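Local coordinates for protein ABC-type phosphate transport system, periplasmic component (Lactobacillus brevis, PDB 4ECF) that probably serves as the solute-binding component of an ABC transporter, capturing phosphate outside the cytoplasmic membrane for import, at residues V81-I86 with R134-Q139; G157-I162 with A169-A174. One frame throughout, in Å; residues are numbered along the deposited sequence.

Interactions 1 and 2 lie on opposite faces of one mixed sheet, their centres about 11 Å apart. The strands that carry them, 73-87 and 169-174, are antiparallel neighbours, probably hydrogen-bonded from T84 N to V173 O and from I86 N to S171 O (both 2.9 Å). Through the sheet from helix 156-165, Y172 projects to the side of helix 132-140 and stacks on F137, with Y172 CD2 at 3.5 Å from F137 CD2, so interaction 2's strand also packs against interaction 1's helix. The start of that helix, around S131 and G132, is consistent with a phosphate-binding turn; an acetate ion, probably from the crystallisation liquor, borders interaction 2.

Interaction 1. Residues V81-I86 with R134-Q139; sequences VGITPI and RATFEQ
I83 and P85 of the strand pack on T136 and F137 of helix 132-140, a helix-on-sheet contact in the periplasmic-binding-protein fold. The two axes cross at -72° and come within 9.3 Å of each other. The apolar contacts form two adjacent groups. In one, the long arm of I83 reaches out so that its CD1 presses on T136 CB at 3.4 Å, tight for two carbons. T136 CG2 lies beside it, and a branched, compact threonine suits this close approach. In the other, the CB of F137 does not point at the strand, but with CG anti to the backbone N (chi1 -178°) the ring is carried across to the proline and meets it edge-on: CE1 is 4.1 Å from P85 CG. I83 CG2 approaches the same ring obliquely. F105 meets F137 edge-to-face from elsewhere in the chain.

Hydrogen bonds do not link the two segments. T136 OG1 turns to G132 O, four residues back, which lets the residue sit in an apolar setting. One helical turn separates R134 from E138, whose carboxylate also takes R146 and S147. R134 NE donates to E138 OE2 over 3.1 Å, meeting that oxygen from above the carboxylate plane.

Interaction 2. Residues G157-I162 with A169-A174; sequences GMVRSI and AISYVA. With ACT (acetate ion), chain C.
V159 and S171 face each other directly where helix 156-165 lies over strand 169-174. V159 extends its CG1 branch, anti to the backbone N but well short of fully so (chi1 155°), onto the serine. There it meets both side-chain atoms: CG1 is 3.1 Å from S171 OG and 3.3 Å from S171 CB, a tight fit. The same methyl reaches the backbone of the next residue, with Y172 O at 3.7 Å, while CG2 stays farther off. Both residues are buried, and the small serine allows the helix to come down close to the strand. Its hydroxyl makes no hydrogen bond to the helix. It is bonded instead to I125 O of the adjoining strand, so a polar atom pressed by a methyl still has a partner inside the core.

R160 is oriented differently, running off along the flank of the helix. Its chain bends at chi3 (61°), turning the guanidinium toward an acetate ion, whose O lies at the edge of the guanidinium and in its plane. The bond from R160 NH1 to that oxygen is 2.9 Å long and nearly straight, at 165°. NH1 also bonds to Y177 O, and S176 OG shares the acetate. A long, partly exposed arginine suits this place because it can reach beyond the helix to that carbonyl; the acetate is probably a crystallisation additive.

Topologically this is a beta-alpha-beta crossover: helix 156-165 carries the chain from strand 151-153 to strand 169-174, with strand 123-127 lying between them and parallel to both.

Interaction 1. Residues V81-I86 with R134-Q139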
loop_
_atom_site.group_PDB
_atom_site.type_symbol
_atom_site.label_atom_id
_atom_site.label_comp_id
_atom_site.label_asym_id
_atom_site.label_seq_id
_atom_site.Cartn_x
_atom_site.Cartn_y
_atom_site.Cartn_z
ATOM N N VAL A 81 4.316 -2.638 -4.176
ATOM C CA VAL A 81 4.550 -1.771 -3.000
ATOM C C VAL A 81 4.835 -2.634 -1.766
ATOM O O VAL A 81 4.113 -3.603 -1.491
ATOM C CB VAL A 81 3.359 -0.814 -2.777
ATOM C CG1 VAL A 81 2.105 -1.588 -2.320
ATOM C CG2 VAL A 81 3.744 0.328 -1.851
ATOM N N GLY A 82 5.897 -2.284 -1.045
ATOM C CA GLY A 82 6.189 -2.856 0.251
ATOM C C GLY A 82 5.408 -2.147 1.338
ATOM O O GLY A 82 5.094 -0.944 1.221
ATOM N N ILE A 83 5.043 -2.910 2.352
ATOM C CA ILE A 83 4.356 -2.394 3.556
ATOM C C ILE A 83 5.202 -2.738 4.774
ATOM O O ILE A 83 5.694 -3.887 4.928
ATOM C CB ILE A 83 2.950 -2.993 3.676
ATOM C CG1 ILE A 83 2.086 -2.524 2.501
ATOM C CG2 ILE A 83 2.297 -2.662 5.057
ATOM C CD1 ILE A 83 0.938 -3.465 2.231
ATOM N N THR A 84 5.343 -1.757 5.655
ATOM C CA THR A 84 6.164 -1.921 6.856
ATOM C C THR A 84 5.436 -1.433 8.116
ATOM O O THR A 84 4.708 -0.444 8.078
ATOM C CB THR A 84 7.503 -1.206 6.754
ATOM O OG1 THR A 84 8.293 -1.484 7.927
ATOM C CG2 THR A 84 7.370 0.290 6.616
ATOM N N PRO A 85 5.598 -2.166 9.216
ATOM C CA PRO A 85 5.210 -1.556 10.501
ATOM C C PRO A 85 6.048 -0.317 10.750
ATOM O O PRO A 85 7.213 -0.216 10.313
ATOM C CB PRO A 85 5.550 -2.621 11.539
ATOM C CG PRO A 85 6.010 -3.823 10.818
ATOM C CD PRO A 85 6.319 -3.437 9.409
ATOM N N ILE A 86 5.417 0.675 11.392
ATOM C CA ILE A 86 6.086 1.868 11.830
ATOM C C ILE A 86 5.729 2.146 13.267
ATOM O O ILE A 86 4.638 1.846 13.711
ATOM C CB ILE A 86 5.721 3.120 10.970
ATOM C CG1 ILE A 86 4.202 3.333 10.845
ATOM C CG2 ILE A 86 6.345 3.015 9.551
ATOM C CD1 ILE A 86 3.822 4.753 10.429
ATOM N N ARG A 134 -4.085 -2.475 5.100
ATOM C CA ARG A 134 -4.515 -3.280 6.207
ATOM C C ARG A 134 -4.713 -4.768 5.809
ATOM O O ARG A 134 -4.247 -5.649 6.508
ATOM C CB ARG A 134 -5.769 -2.734 6.866
ATOM C CG ARG A 134 -6.297 -3.633 7.983
ATOM C CD ARG A 134 -7.412 -2.967 8.741
ATOM N NE ARG A 134 -7.915 -3.879 9.769
ATOM C CZ ARG A 134 -8.736 -3.503 10.736
ATOM N NH1 ARG A 134 -9.117 -2.255 10.817
ATOM N NH2 ARG A 134 -9.144 -4.389 11.637
ATOM N N ALA A 135 -5.382 -5.035 4.674
ATOM C CA ALA A 135 -5.586 -6.410 4.233
ATOM C C ALA A 135 -4.274 -7.143 4.029
ATOM O O ALA A 135 -4.109 -8.291 4.418
ATOM C CB ALA A 135 -6.449 -6.441 2.977
ATOM N N THR A 136 -3.320 -6.450 3.407
ATOM C CA THR A 136 -2.017 -7.053 3.085
ATOM C C THR A 136 -1.240 -7.316 4.351
ATOM O O THR A 136 -0.623 -8.381 4.522
ATOM C CB THR A 136 -1.229 -6.146 2.096
ATOM O OG1 THR A 136 -2.006 -6.003 0.900
ATOM C CG2 THR A 136 0.076 -6.819 1.733
ATOM N N PHE A 137 -1.348 -6.386 5.295
ATOM C CA PHE A 137 -0.613 -6.469 6.551
ATOM C C PHE A 137 -1.161 -7.637 7.397
ATOM O O PHE A 137 -0.391 -8.472 7.916
ATOM C CB PHE A 137 -0.676 -5.137 7.309
ATOM C CG PHE A 137 0.104 -5.145 8.605
ATOM C CD1 PHE A 137 1.486 -5.112 8.586
ATOM C CD2 PHE A 137 -0.546 -5.188 9.848
ATOM C CE1 PHE A 137 2.225 -5.083 9.769
ATOM C CE2 PHE A 137 0.195 -5.188 11.033
ATOM C CZ PHE A 137 1.568 -5.123 10.991
ATOM N N GLU A 138 -2.482 -7.759 7.452
ATOM C CA GLU A 138 -3.091 -8.879 8.223
ATOM C C GLU A 138 -2.724 -10.237 7.630
ATOM O O GLU A 138 -2.366 -11.168 8.359
ATOM C CB GLU A 138 -4.622 -8.662 8.392
ATOM C CG GLU A 138 -4.908 -7.401 9.251
ATOM C CD GLU A 138 -6.334 -7.207 9.780
ATOM O OE1 GLU A 138 -7.275 -7.751 9.180
ATOM O OE2 GLU A 138 -6.518 -6.450 10.772
ATOM N N GLN A 139 -2.787 -10.341 6.290
ATOM C CA GLN A 139 -2.517 -11.595 5.648
ATOM C C GLN A 139 -1.022 -11.992 5.741
ATOM O O GLN A 139 -0.706 -13.122 6.089
ATOM C CB GLN A 139 -2.993 -11.570 4.204
ATOM C CG GLN A 139 -2.664 -12.847 3.444
ATOM C CD GLN A 139 -3.450 -12.972 2.139
ATOM O OE1 GLN A 139 -4.052 -11.996 1.654
ATOM N NE2 GLN A 139 -3.463 -14.183 1.577
#

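Interaction 2. Residues G157-I162 with A169-A174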
loop_
_atom_site.group_PDB
_atom_site.type_symbol
_atom_site.label_atom_id
_atom_site.label_comp_id
_atom_site.label_asym_id
_atom_site.label_seq_id
_atom_site.Cartn_x
_atom_site.Cartn_y
_atom_site.Cartn_z
ATOM N N GLY A 157 -1.222 8.708 5.022
ATOM C CA GLY A 157 -0.639 9.931 5.546
ATOM C C GLY A 157 -1.060 10.253 6.968
ATOM O O GLY A 157 -0.223 10.670 7.761
HETATM N N MSE A 158 -2.325 10.005 7.294
HETATM C CA MSE A 158 -2.817 10.235 8.660
HETATM C C MSE A 158 -2.260 9.202 9.661
HETATM O O MSE A 158 -1.960 9.561 10.788
HETATM C CB MSE A 158 -4.333 10.312 8.681
HETATM C CG MSE A 158 -4.846 11.529 7.928
HETATM SE SE MSE A 158 -6.790 11.607 7.866
HETATM C CE MSE A 158 -7.252 10.291 6.548
ATOM N N VAL A 159 -2.119 7.937 9.252
ATOM C CA VAL A 159 -1.471 6.921 10.083
ATOM C C VAL A 159 -0.039 7.407 10.400
ATOM O O VAL A 159 0.387 7.437 11.551
ATOM C CB VAL A 159 -1.462 5.530 9.389
ATOM C CG1 VAL A 159 -0.304 4.702 9.933
ATOM C CG2 VAL A 159 -2.815 4.799 9.582
ATOM N N ARG A 160 0.719 7.825 9.372
ATOM C CA ARG A 160 2.078 8.305 9.621
ATOM C C ARG A 160 2.118 9.497 10.633
ATOM O O ARG A 160 2.919 9.494 11.563
ATOM C CB ARG A 160 2.768 8.657 8.308
ATOM C CG ARG A 160 4.128 9.306 8.526
ATOM C CD ARG A 160 4.725 9.711 7.203
ATOM N NE ARG A 160 3.923 10.684 6.457
ATOM C CZ ARG A 160 4.098 10.986 5.177
ATOM N NH1 ARG A 160 5.035 10.396 4.450
ATOM N NH2 ARG A 160 3.321 11.902 4.599
ATOM N N SER A 161 1.285 10.519 10.452
ATOM C CA SER A 161 1.340 11.683 11.346
ATOM C C SER A 161 0.943 11.377 12.779
ATOM O O SER A 161 1.553 11.909 13.727
ATOM C CB SER A 161 0.505 12.858 10.813
ATOM O OG SER A 161 -0.790 12.438 10.472
ATOM N N ILE A 162 -0.050 10.504 12.965
ATOM C CA ILE A 162 -0.499 10.134 14.295
ATOM C C ILE A 162 0.572 9.274 14.980
ATOM O O ILE A 162 0.852 9.438 16.178
ATOM C CB ILE A 162 -1.854 9.389 14.249
ATOM C CG1 ILE A 162 -2.976 10.352 13.836
ATOM C CG2 ILE A 162 -2.158 8.735 15.596
ATOM C CD1 ILE A 162 -3.331 11.375 14.889
ATOM N N ALA A 169 2.921 4.498 19.969
ATOM C CA ALA A 169 2.129 4.101 18.773
ATOM C C ALA A 169 2.852 3.118 17.848
ATOM O O ALA A 169 4.042 3.247 17.610
ATOM C CB ALA A 169 1.711 5.336 17.972
ATOM N N ILE A 170 2.074 2.179 17.332
ATOM C CA ILE A 170 2.453 1.365 16.202
ATOM C C ILE A 170 1.338 1.303 15.155
ATOM O O ILE A 170 0.187 1.211 15.470
ATOM C CB ILE A 170 2.879 -0.046 16.675
ATOM C CG1 ILE A 170 3.324 -0.900 15.503
ATOM C CG2 ILE A 170 1.750 -0.728 17.489
ATOM C CD1 ILE A 170 3.985 -2.231 15.882
ATOM N N SER A 171 1.739 1.307 13.887
ATOM C CA SER A 171 0.820 1.121 12.756
ATOM C C SER A 171 1.595 0.492 11.604
ATOM O O SER A 171 2.651 -0.125 11.798
ATOM C CB SER A 171 0.151 2.418 12.327
ATOM O OG SER A 171 -0.986 2.150 11.513
ATOM N N TYR A 172 1.012 0.606 10.437
ATOM C CA TYR A 172 1.607 0.040 9.219
ATOM C C TYR A 172 1.374 1.005 8.078
ATOM O O TYR A 172 0.310 1.618 7.995
ATOM C CB TYR A 172 1.001 -1.341 8.957
ATOM C CG TYR A 172 -0.455 -1.419 9.219
ATOM C CD1 TYR A 172 -1.371 -1.019 8.276
ATOM C CD2 TYR A 172 -0.953 -1.788 10.484
ATOM C CE1 TYR A 172 -2.734 -1.059 8.520
ATOM C CE2 TYR A 172 -2.304 -1.841 10.741
ATOM C CZ TYR A 172 -3.213 -1.464 9.749
ATOM O OH TYR A 172 -4.572 -1.508 10.008
ATOM N N VAL A 173 2.338 1.080 7.141
ATOM C CA VAL A 173 2.262 1.993 6.035
ATOM C C VAL A 173 3.133 1.518 4.890
ATOM O O VAL A 173 4.120 0.792 5.080
ATOM C CB VAL A 173 2.660 3.439 6.447
ATOM C CG1 VAL A 173 4.186 3.610 6.567
ATOM C CG2 VAL A 173 1.942 4.456 5.586
ATOM N N ALA A 174 2.703 1.890 3.702
ATOM C CA ALA A 174 3.497 1.625 2.477
ATOM C C ALA A 174 4.905 2.246 2.593
ATOM O O ALA A 174 5.073 3.316 3.140
ATOM C CB ALA A 174 2.748 2.182 1.257
HETATM C C ACT C . 4.404 10.482 0.710
HETATM O O ACT C . 5.285 10.617 1.587
HETATM O OXT ACT C . 4.448 9.517 -0.076
HETATM C CH3 ACT C . 3.291 11.491 0.624
#